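Aminotransferase, class III (Deinococcus radiodurans, PDB 3I4J) probably acts as a pyridoxal-phosphate-dependent transaminase of class III, transferring amino groups between substrates. Local coordinates at residues Gln328-Leu333 and Met344-Thr349; Leu353-Gly358 and Leu401-Pro406. The protein carries 1 engineered substitution. All coordinates share one frame; numbering follows the deposited sequence.

Contact 1 (Gln328-Leu333 and Met344-Thr349); sequences QLLAGL and MQVRGT
Val-346 meets segment 328-333 through one methyl group, CG2, which packs against both Leu-330 and Leu-333. The helix segment 328-333 runs almost antiparallel to strand segment 344-349 (175°), their axes 8.4 Å apart at closest approach, and the two leucines, three residues apart along the helix, reach the strand from neighbouring turns. In Val-346 the second methyl, CG1, sits between the backbone N and the carbonyl carbon (chi1 57°), and this rotation places CG2 anti to the backbone N and against the two leucines. Leu-333 meets it at the root of its side chain: its CB lies 3.3 Å from Val-346 CG2, tighter than ordinary van der Waals contact, while its CD1 touches the same methyl at 3.8 Å. Leu-330 uses its tip instead. With CG anti to the backbone N (chi1 173°), the side chain extends over the strand, and Leu-330 CD1 comes within 3.7 Å of Val-346 CG2. The same CD1 rests on the peptide that joins Arg-347 to Gly-348, 4.0 Å from Gly-348 N, and CD2 lies 4.1 Å from Gly-348 O. Gly-348 thus offers bare backbone to the leucine tip. The CB of Arg-347 points away from the helix, and its NH2 forms a salt bridge with Asp-204 OD1 and a hydrogen bond to Ala-205 O. The chemistry across this helix-on-sheet contact is therefore apolar, its 197 Å² of buried surface resting on aliphatic side chains against each other and against the bare backbone at Gly-348.

Contact 2 (Leu353-Gly358 and Leu401-Pro406); sequences LGVVLG and LLLGPP
Four backbone hydrogen bonds tie strand segment 353-358 to segment 401-406, two at Leu-353 with Leu-403 and two at Val-355 with Leu-401. They make an antiparallel pairing at one edge of a three-stranded sheet, in which strand 352-357 is the middle strand. At the first pair the bonds are nearly straight: Leu-353 N donates to Leu-403 O at 2.9 Å with an N-H...O angle of 174°, and Leu-403 N returns a bond to Leu-353 O, approaching from above that carbonyl plane. At the second pair the bonds are more bent, with Leu-401 N to Val-355 O at 2.8 Å and 152°, yet both donors lie in the plane of the carbonyl they use. Between them sits the non-hydrogen-bonded pair Gly-354 and Leu-402, where Gly-354 CA makes a CA-H...O contact of 3.2 Å with Leu-401 O.

Leu-353, Val-355, Leu-401 and Leu-403 share the face turned to helices 318-339 and 411-428: Leu-333 packs on Leu-353 and Leu-403, and Leu-421 on Leu-401 and Leu-403. Within this face Val-355 CB and Leu-401 CB stand 4.0 Å apart, whereas Leu-353 CB and Leu-403 CB are separated by 4.5 Å. Val-355 CG2 also reaches diagonally to Leu-403 CD1 at 4.5 Å. Leu-402 projects from the other face towards Ala-205 and Met-234. Its CG is anti to the backbone N (chi1 -168°), and the branch folds back towards the neighbouring strand, bringing Leu-402 CD1 to 3.2 Å from Leu-353 O.

In the fold
Both contacts build on the same three-stranded antiparallel sheet. Contact 1 sets helix 318-339 against its outer strand 343-349 and lies near the surface, whereas contact 2 joins middle strand 352-357 to the opposite edge strand 400-403, and all of its touching residues are buried. Their centres are about 8 Å apart, and backbone bonding between the first two strands connects them directly: Gly-354 N lies 2.8 Å from Arg-347 O, a probable hydrogen bond. The helix also spans both, since Leu-330 of contact 1 packs on Leu-353 of contact 2. Between the two segments of contact 1 the contacts are apolar, while main-chain hydrogen bonds fix the strand register in contact 2.

Contact 1 (Gln328-Leu333 and Met344-Thr349)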
ATOM      1  N   GLN C 328     -21.003  26.772   3.175  1.00 25.28           N
ATOM      2  CA  GLN C 328     -20.971  27.429   4.477  1.00 24.58           C
ATOM      3  C   GLN C 328     -19.539  27.723   4.917  1.00 23.64           C
ATOM      4  O   GLN C 328     -19.228  28.829   5.353  1.00 23.90           O
ATOM      5  CB  GLN C 328     -21.652  26.554   5.537  1.00 26.12           C
ATOM      6  CG  GLN C 328     -21.528  27.113   6.949  1.00 26.04           C
ATOM      7  CD  GLN C 328     -22.010  26.148   8.013  1.00 26.08           C
ATOM      8  OE1 GLN C 328     -22.247  24.970   7.740  1.00 27.85           O
ATOM      9  NE2 GLN C 328     -22.139  26.640   9.238  1.00 26.93           N
ATOM     10  N   LEU C 329     -18.664  26.729   4.805  1.00 24.04           N
ATOM     11  CA  LEU C 329     -17.279  26.919   5.217  1.00 24.06           C
ATOM     12  C   LEU C 329     -16.575  27.958   4.341  1.00 22.82           C
ATOM     13  O   LEU C 329     -15.844  28.804   4.850  1.00 24.47           O
ATOM     14  CB  LEU C 329     -16.536  25.577   5.191  1.00 23.34           C
ATOM     15  CG  LEU C 329     -15.107  25.503   5.750  1.00 24.56           C
ATOM     16  CD1 LEU C 329     -14.999  26.265   7.065  1.00 26.06           C
ATOM     17  CD2 LEU C 329     -14.740  24.033   5.955  1.00 23.99           C
ATOM     18  N   LEU C 330     -16.805  27.909   3.033  1.00 21.69           N
ATOM     19  CA  LEU C 330     -16.181  28.873   2.129  1.00 22.97           C
ATOM     20  C   LEU C 330     -16.618  30.292   2.494  1.00 23.04           C
ATOM     21  O   LEU C 330     -15.803  31.212   2.521  1.00 22.28           O
ATOM     22  CB  LEU C 330     -16.565  28.581   0.672  1.00 23.61           C
ATOM     23  CG  LEU C 330     -16.096  29.624  -0.353  1.00 24.51           C
ATOM     24  CD1 LEU C 330     -14.579  29.782  -0.284  1.00 25.51           C
ATOM     25  CD2 LEU C 330     -16.530  29.197  -1.754  1.00 26.15           C
ATOM     26  N   ALA C 331     -17.909  30.462   2.778  1.00 24.00           N
ATOM     27  CA  ALA C 331     -18.443  31.772   3.140  1.00 24.75           C
ATOM     28  C   ALA C 331     -17.762  32.257   4.414  1.00 25.11           C
ATOM     29  O   ALA C 331     -17.467  33.444   4.561  1.00 24.34           O
ATOM     30  CB  ALA C 331     -19.954  31.684   3.347  1.00 25.92           C
ATOM     31  N   GLY C 332     -17.508  31.325   5.330  1.00 25.69           N
ATOM     32  CA  GLY C 332     -16.855  31.670   6.578  1.00 24.91           C
ATOM     33  C   GLY C 332     -15.423  32.130   6.380  1.00 24.18           C
ATOM     34  O   GLY C 332     -14.970  33.076   7.029  1.00 25.15           O
ATOM     35  N   LEU C 333     -14.703  31.460   5.487  1.00 24.74           N
ATOM     36  CA  LEU C 333     -13.318  31.828   5.207  1.00 24.13           C
ATOM     37  C   LEU C 333     -13.273  33.197   4.531  1.00 25.15           C
ATOM     38  O   LEU C 333     -12.372  33.999   4.786  1.00 25.55           O
ATOM     39  CB  LEU C 333     -12.662  30.782   4.305  1.00 22.54           C
ATOM     40  CG  LEU C 333     -12.543  29.355   4.860  1.00 22.96           C
ATOM     41  CD1 LEU C 333     -12.012  28.431   3.766  1.00 22.73           C
ATOM     42  CD2 LEU C 333     -11.621  29.344   6.076  1.00 24.39           C
ATOM     43  N   MET C 344      -4.477  36.095   1.355  1.00 28.32           N
ATOM     44  CA  MET C 344      -4.360  36.544  -0.037  1.00 30.67           C
ATOM     45  C   MET C 344      -5.486  36.057  -0.937  1.00 31.62           C
ATOM     46  O   MET C 344      -5.952  36.781  -1.820  1.00 32.63           O
ATOM     47  CB  MET C 344      -3.027  36.067  -0.629  1.00 33.00           C
ATOM     48  CG  MET C 344      -1.786  36.482   0.154  1.00 33.40           C
ATOM     49  SD  MET C 344      -1.225  38.158  -0.195  1.00 31.87           S
ATOM     50  CE  MET C 344       0.242  37.823  -1.099  1.00 36.87           C
ATOM     51  N   GLN C 345      -5.909  34.817  -0.724  1.00 31.06           N
ATOM     52  CA  GLN C 345      -6.968  34.233  -1.527  1.00 30.93           C
ATOM     53  C   GLN C 345      -7.622  33.070  -0.797  1.00 30.36           C
ATOM     54  O   GLN C 345      -6.962  32.338  -0.057  1.00 28.19           O
ATOM     55  CB  GLN C 345      -6.395  33.755  -2.867  1.00 33.89           C
ATOM     56  CG  GLN C 345      -7.407  33.105  -3.798  1.00 37.11           C
ATOM     57  CD  GLN C 345      -6.859  32.912  -5.201  1.00 39.64           C
ATOM     58  OE1 GLN C 345      -5.755  32.395  -5.386  1.00 40.03           O
ATOM     59  NE2 GLN C 345      -7.632  33.323  -6.200  1.00 41.43           N
ATOM     60  N   VAL C 346      -8.926  32.927  -0.997  1.00 28.41           N
ATOM     61  CA  VAL C 346      -9.699  31.853  -0.389  1.00 29.91           C
ATOM     62  C   VAL C 346     -10.428  31.138  -1.518  1.00 28.25           C
ATOM     63  O   VAL C 346     -11.027  31.779  -2.383  1.00 29.08           O
ATOM     64  CB  VAL C 346     -10.722  32.399   0.634  1.00 31.41           C
ATOM     65  CG1 VAL C 346     -11.642  33.406  -0.031  1.00 35.10           C
ATOM     66  CG2 VAL C 346     -11.534  31.252   1.218  1.00 35.34           C
ATOM     67  N   ARG C 347     -10.372  29.810  -1.510  1.00 27.58           N
ATOM     68  CA  ARG C 347     -11.000  29.016  -2.559  1.00 27.05           C
ATOM     69  C   ARG C 347     -11.649  27.760  -2.011  1.00 25.39           C
ATOM     70  O   ARG C 347     -11.248  27.250  -0.969  1.00 23.29           O
ATOM     71  CB  ARG C 347      -9.949  28.606  -3.595  1.00 28.82           C
ATOM     72  CG  ARG C 347      -9.184  29.765  -4.187  1.00 34.66           C
ATOM     73  CD  ARG C 347      -8.140  29.313  -5.193  1.00 35.47           C
ATOM     74  NE  ARG C 347      -7.116  28.452  -4.610  1.00 36.13           N
ATOM     75  CZ  ARG C 347      -5.837  28.469  -4.977  1.00 34.60           C
ATOM     76  NH1 ARG C 347      -5.426  29.309  -5.916  1.00 36.54           N
ATOM     77  NH2 ARG C 347      -4.968  27.640  -4.413  1.00 32.62           N
ATOM     78  N   GLY C 348     -12.643  27.255  -2.729  1.00 23.50           N
ATOM     79  CA  GLY C 348     -13.302  26.040  -2.295  1.00 22.06           C
ATOM     80  C   GLY C 348     -14.251  25.439  -3.309  1.00 22.64           C
ATOM     81  O   GLY C 348     -14.957  26.154  -4.021  1.00 22.46           O
ATOM     82  N   THR C 349     -14.238  24.114  -3.392  1.00 20.84           N
ATOM     83  CA  THR C 349     -15.129  23.370  -4.273  1.00 21.86           C
ATOM     84  C   THR C 349     -15.615  22.249  -3.361  1.00 22.82           C
ATOM     85  O   THR C 349     -14.851  21.348  -3.029  1.00 19.70           O
ATOM     86  CB  THR C 349     -14.385  22.763  -5.493  1.00 22.51           C
ATOM     87  OG1 THR C 349     -13.773  23.807  -6.261  1.00 23.31           O
ATOM     88  CG2 THR C 349     -15.364  22.035  -6.391  1.00 22.46           C
TER

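Contact 2 (Leu353-Gly358 and Leu401-Pro406)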
ATOM      1  N   LEU C 353     -11.084  22.957   0.419  1.00 22.56           N
ATOM      2  CA  LEU C 353     -10.860  24.398   0.398  1.00 22.08           C
ATOM      3  C   LEU C 353      -9.405  24.766   0.616  1.00 23.02           C
ATOM      4  O   LEU C 353      -8.622  23.967   1.125  1.00 23.47           O
ATOM      5  CB  LEU C 353     -11.722  25.077   1.468  1.00 21.82           C
ATOM      6  CG  LEU C 353     -13.225  24.783   1.436  1.00 23.22           C
ATOM      7  CD1 LEU C 353     -13.549  23.610   2.363  1.00 21.35           C
ATOM      8  CD2 LEU C 353     -13.993  26.023   1.865  1.00 22.58           C
ATOM      9  N   GLY C 354      -9.051  25.990   0.234  1.00 21.80           N
ATOM     10  CA  GLY C 354      -7.683  26.434   0.400  1.00 23.49           C
ATOM     11  C   GLY C 354      -7.588  27.898   0.770  1.00 24.61           C
ATOM     12  O   GLY C 354      -8.441  28.707   0.398  1.00 25.83           O
ATOM     13  N   VAL C 355      -6.545  28.228   1.521  1.00 25.90           N
ATOM     14  CA  VAL C 355      -6.292  29.597   1.950  1.00 26.06           C
ATOM     15  C   VAL C 355      -4.845  29.911   1.615  1.00 27.28           C
ATOM     16  O   VAL C 355      -3.933  29.205   2.049  1.00 25.84           O
ATOM     17  CB  VAL C 355      -6.500  29.760   3.480  1.00 26.34           C
ATOM     18  CG1 VAL C 355      -6.145  31.182   3.911  1.00 27.86           C
ATOM     19  CG2 VAL C 355      -7.939  29.448   3.844  1.00 26.12           C
ATOM     20  N   VAL C 356      -4.637  30.951   0.813  1.00 26.62           N
ATOM     21  CA  VAL C 356      -3.292  31.364   0.438  1.00 28.69           C
ATOM     22  C   VAL C 356      -2.928  32.544   1.331  1.00 28.54           C
ATOM     23  O   VAL C 356      -3.673  33.522   1.413  1.00 28.02           O
ATOM     24  CB  VAL C 356      -3.236  31.790  -1.041  1.00 29.40           C
ATOM     25  CG1 VAL C 356      -1.828  32.244  -1.402  1.00 30.69           C
ATOM     26  CG2 VAL C 356      -3.671  30.630  -1.922  1.00 28.56           C
ATOM     27  N   LEU C 357      -1.787  32.445   2.004  1.00 30.14           N
ATOM     28  CA  LEU C 357      -1.350  33.489   2.920  1.00 31.75           C
ATOM     29  C   LEU C 357      -0.145  34.275   2.420  1.00 32.09           C
ATOM     30  O   LEU C 357       0.662  33.767   1.639  1.00 31.37           O
ATOM     31  CB  LEU C 357      -1.019  32.863   4.274  1.00 33.64           C
ATOM     32  CG  LEU C 357      -2.167  32.081   4.915  1.00 36.87           C
ATOM     33  CD1 LEU C 357      -1.626  31.186   6.014  1.00 38.43           C
ATOM     34  CD2 LEU C 357      -3.209  33.050   5.452  1.00 36.91           C
ATOM     35  N   GLY C 358      -0.031  35.516   2.889  1.00 33.09           N
ATOM     36  CA  GLY C 358       1.075  36.377   2.503  1.00 36.98           C
ATOM     37  C   GLY C 358       1.159  37.598   3.403  1.00 38.47           C
ATOM     38  O   GLY C 358       0.336  37.764   4.304  1.00 37.26           O
ATOM     39  N   LEU C 401      -2.880  26.829   3.022  1.00 32.84           N
ATOM     40  CA  LEU C 401      -3.543  26.037   4.046  1.00 32.19           C
ATOM     41  C   LEU C 401      -4.645  25.243   3.352  1.00 29.69           C
ATOM     42  O   LEU C 401      -5.517  25.819   2.703  1.00 28.46           O
ATOM     43  CB  LEU C 401      -4.149  26.949   5.118  1.00 33.02           C
ATOM     44  CG  LEU C 401      -4.884  26.267   6.279  1.00 36.97           C
ATOM     45  CD1 LEU C 401      -3.949  25.311   7.008  1.00 38.58           C
ATOM     46  CD2 LEU C 401      -5.403  27.329   7.234  1.00 37.75           C
ATOM     47  N   LEU C 402      -4.591  23.921   3.468  1.00 26.74           N
ATOM     48  CA  LEU C 402      -5.599  23.070   2.848  1.00 26.80           C
ATOM     49  C   LEU C 402      -6.576  22.600   3.921  1.00 26.07           C
ATOM     50  O   LEU C 402      -6.174  22.029   4.930  1.00 27.74           O
ATOM     51  CB  LEU C 402      -4.931  21.870   2.163  1.00 26.50           C
ATOM     52  CG  LEU C 402      -5.793  21.013   1.229  1.00 27.51           C
ATOM     53  CD1 LEU C 402      -6.394  21.887   0.138  1.00 31.21           C
ATOM     54  CD2 LEU C 402      -4.947  19.915   0.604  1.00 27.75           C
ATOM     55  N   LEU C 403      -7.861  22.860   3.702  1.00 24.62           N
ATOM     56  CA  LEU C 403      -8.893  22.463   4.653  1.00 24.21           C
ATOM     57  C   LEU C 403      -9.880  21.498   4.008  1.00 22.72           C
ATOM     58  O   LEU C 403     -10.126  21.542   2.805  1.00 22.12           O
ATOM     59  CB  LEU C 403      -9.639  23.697   5.169  1.00 25.38           C
ATOM     60  CG  LEU C 403      -8.825  24.728   5.959  1.00 26.73           C
ATOM     61  CD1 LEU C 403      -9.650  25.998   6.159  1.00 27.16           C
ATOM     62  CD2 LEU C 403      -8.412  24.137   7.299  1.00 27.17           C
ATOM     63  N   GLY C 404     -10.450  20.623   4.823  1.00 21.23           N
ATOM     64  CA  GLY C 404     -11.396  19.661   4.304  1.00 21.71           C
ATOM     65  C   GLY C 404     -11.822  18.690   5.381  1.00 20.47           C
ATOM     66  O   GLY C 404     -11.268  17.597   5.489  1.00 21.21           O
ATOM     67  N   PRO C 405     -12.806  19.071   6.204  1.00 22.22           N
ATOM     68  CA  PRO C 405     -13.303  18.215   7.280  1.00 21.87           C
ATOM     69  C   PRO C 405     -14.171  17.094   6.707  1.00 21.49           C
ATOM     70  O   PRO C 405     -14.464  17.074   5.508  1.00 21.34           O
ATOM     71  CB  PRO C 405     -14.102  19.191   8.142  1.00 22.87           C
ATOM     72  CG  PRO C 405     -14.683  20.125   7.108  1.00 22.87           C
ATOM     73  CD  PRO C 405     -13.500  20.374   6.196  1.00 22.12           C
ATOM     74  N   PRO C 406     -14.582  16.138   7.552  1.00 21.72           N
ATOM     75  CA  PRO C 406     -15.421  15.026   7.094  1.00 21.18           C
ATOM     76  C   PRO C 406     -16.711  15.529   6.452  1.00 22.15           C
ATOM     77  O   PRO C 406     -17.298  16.513   6.908  1.00 23.90           O
ATOM     78  CB  PRO C 406     -15.682  14.244   8.377  1.00 21.68           C
ATOM     79  CG  PRO C 406     -14.417  14.460   9.154  1.00 21.22           C
ATOM     80  CD  PRO C 406     -14.158  15.937   8.950  1.00 21.60           C
TER